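Long-range contact in p-47 protein (Clostridium botulinum E1 str. 'BoNT E Beluga', PDB 5WIX), which is of unknown function but has a TULIP-type fold like that of bactericidal/permeability-increasing protein, consistent with lipid binding: residues A[332-336]-A[383-388]. Residues are numbered along the deposited sequence; the frame is centred on the assembly and turned at random.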
loop_
_atom_site.group_PDB
_atom_site.type_symbol
_atom_site.label_atom_id
_atom_site.label_comp_id
_atom_site.label_asym_id
_atom_site.label_seq_id
_atom_site.Cartn_x
_atom_site.Cartn_y
_atom_site.Cartn_z
ATOM N N LEU A 332 17.342 -32.710 -14.049
ATOM C CA LEU A 332 17.796 -31.358 -13.747
ATOM C C LEU A 332 17.253 -30.827 -12.397
ATOM O O LEU A 332 16.036 -30.752 -12.204
ATOM C CB LEU A 332 17.373 -30.418 -14.877
ATOM C CG LEU A 332 17.784 -30.768 -16.303
ATOM C CD1 LEU A 332 17.271 -29.733 -17.307
ATOM C CD2 LEU A 332 19.295 -30.873 -16.378
ATOM N N ASN A 333 18.147 -30.456 -11.476
ATOM C CA ASN A 333 17.745 -29.826 -10.206
ATOM C C ASN A 333 18.487 -28.515 -9.940
ATOM O O ASN A 333 19.717 -28.484 -9.962
ATOM C CB ASN A 333 17.986 -30.768 -9.024
ATOM C CG ASN A 333 17.096 -32.000 -9.053
ATOM O OD1 ASN A 333 16.143 -32.107 -8.276
ATOM N ND2 ASN A 333 17.415 -32.952 -9.940
ATOM N N MET A 334 17.748 -27.440 -9.669
ATOM C CA MET A 334 18.371 -26.168 -9.291
ATOM C C MET A 334 17.777 -25.533 -8.030
ATOM O O MET A 334 16.571 -25.594 -7.801
ATOM C CB MET A 334 18.274 -25.163 -10.441
ATOM C CG MET A 334 19.051 -23.891 -10.206
ATOM S SD MET A 334 19.237 -22.889 -11.692
ATOM C CE MET A 334 17.538 -22.383 -11.858
ATOM N N GLU A 335 18.638 -24.942 -7.205
ATOM C CA GLU A 335 18.200 -23.952 -6.214
ATOM C C GLU A 335 18.954 -22.655 -6.475
ATOM O O GLU A 335 20.181 -22.659 -6.613
ATOM C CB GLU A 335 18.430 -24.411 -4.777
ATOM C CG GLU A 335 17.897 -23.397 -3.746
ATOM C CD GLU A 335 18.238 -23.728 -2.292
ATOM O OE1 GLU A 335 17.320 -23.722 -1.440
ATOM O OE2 GLU A 335 19.424 -23.971 -1.992
ATOM N N CYS A 336 18.223 -21.546 -6.546
ATOM C CA CYS A 336 18.819 -20.287 -6.990
ATOM C C CYS A 336 18.178 -19.068 -6.345
ATOM O O CYS A 336 17.011 -18.738 -6.613
ATOM C CB CYS A 336 18.725 -20.162 -8.514
ATOM S SG CYS A 336 19.380 -18.608 -9.170
ATOM N N SER A 383 20.913 -26.236 -19.985
ATOM C CA SER A 383 19.519 -25.995 -19.661
ATOM C C SER A 383 19.421 -25.301 -18.322
ATOM O O SER A 383 18.649 -24.354 -18.163
ATOM C CB SER A 383 18.735 -27.310 -19.652
ATOM O OG SER A 383 18.520 -27.789 -20.980
ATOM N N LEU A 384 20.222 -25.768 -17.366
ATOM C CA LEU A 384 20.236 -25.186 -16.026
ATOM C C LEU A 384 20.585 -23.699 -16.105
ATOM O O LEU A 384 19.942 -22.850 -15.460
ATOM C CB LEU A 384 21.220 -25.934 -15.129
ATOM C CG LEU A 384 20.738 -27.313 -14.655
ATOM C CD1 LEU A 384 21.780 -28.034 -13.792
ATOM C CD2 LEU A 384 19.420 -27.174 -13.895
ATOM N N LYS A 385 21.586 -23.385 -16.921
ATOM C CA LYS A 385 21.961 -21.998 -17.132
ATOM C C LYS A 385 20.760 -21.235 -17.650
ATOM O O LYS A 385 20.409 -20.192 -17.107
ATOM C CB LYS A 385 23.164 -21.901 -18.079
ATOM C CG LYS A 385 24.424 -22.531 -17.451
ATOM C CD LYS A 385 25.685 -22.396 -18.311
ATOM C CE LYS A 385 26.920 -22.954 -17.577
ATOM N NZ LYS A 385 28.171 -22.827 -18.391
ATOM N N SER A 386 20.101 -21.793 -18.655
ATOM C CA SER A 386 18.935 -21.148 -19.231
ATOM C C SER A 386 17.927 -20.774 -18.159
ATOM O O SER A 386 17.383 -19.680 -18.197
ATOM C CB SER A 386 18.266 -22.049 -20.272
ATOM O OG SER A 386 17.696 -21.253 -21.307
ATOM N N PHE A 387 17.707 -21.685 -17.210
ATOM C CA PHE A 387 16.743 -21.490 -16.125
ATOM C C PHE A 387 17.097 -20.287 -15.243
ATOM O O PHE A 387 16.379 -19.273 -15.192
ATOM C CB PHE A 387 16.675 -22.732 -15.240
ATOM C CG PHE A 387 16.143 -23.946 -15.922
ATOM C CD1 PHE A 387 15.459 -23.845 -17.123
ATOM C CD2 PHE A 387 16.316 -25.201 -15.346
ATOM C CE1 PHE A 387 14.966 -24.979 -17.740
ATOM C CE2 PHE A 387 15.826 -26.341 -15.955
ATOM C CZ PHE A 387 15.151 -26.232 -17.151
ATOM N N ARG A 388 18.206 -20.449 -14.530
ATOM C CA ARG A 388 18.806 -19.370 -13.774
ATOM C C ARG A 388 18.734 -18.030 -14.505
ATOM O O ARG A 388 18.218 -17.055 -13.977
ATOM C CB ARG A 388 20.261 -19.701 -13.453
ATOM C CG ARG A 388 21.013 -18.519 -12.901
ATOM C CD ARG A 388 22.407 -18.890 -12.501
ATOM N NE ARG A 388 23.219 -19.170 -13.668
ATOM C CZ ARG A 388 24.378 -19.813 -13.626
ATOM N NH1 ARG A 388 24.856 -20.253 -12.460
ATOM N NH2 ARG A 388 25.051 -20.021 -14.758
#
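Phe387 N gives its helical hydrogen bond to Ser383 O, with N to O 3.0 Å, and Leu332 of the strand reaches both residues with one methyl. At its tip, Leu332 CD1 lies 3.7 Å from Ser383 CB. The same methyl approaches the Phe387 ring obliquely, with Leu332 CD1 3.9 Å from Phe387 CE2, and the two side chains cross at about a right angle. No hydrogen bond joins segments 332-336 and 383-388, so the contact is one of apolar packing. Met334 runs out extended from the strand, with CG anti to the backbone N (chi1 -172°). The chain then turns about the CG-SD bond (chi3 69°), and the methyl ends over the helix backbone. Met334 CE is 3.5 Å from Phe387 CB and also meets Arg388 N, which bonds to Leu384 O. Met334 SD lies 3.8 Å from that Leu384 O. Leu384 sends CD2 back to the strand, where it wedges between Leu332 and Met334, with Leu384 CD2 4.0 Å from Leu332 CB. Further along, Cys336 SG is 4.1 Å from Arg388 CG, in the aliphatic part of the arginine. The Arg388 side chain also touches Ile353, Thr356 and Met359 of strand 348-363. Phe387 has Trp285 as an edge-to-face partner and also touches Leu316 and Ile299. Ser383 OG bonds back to Val379 O within the helix. Strand and helix axes approach to 9.3 Å and run roughly the same way, at 33°. A long helix, 370-390, packed into the concave side of a strongly curved antiparallel sheet is the hallmark of the TULIP domain, as in bactericidal/permeability-increasing protein.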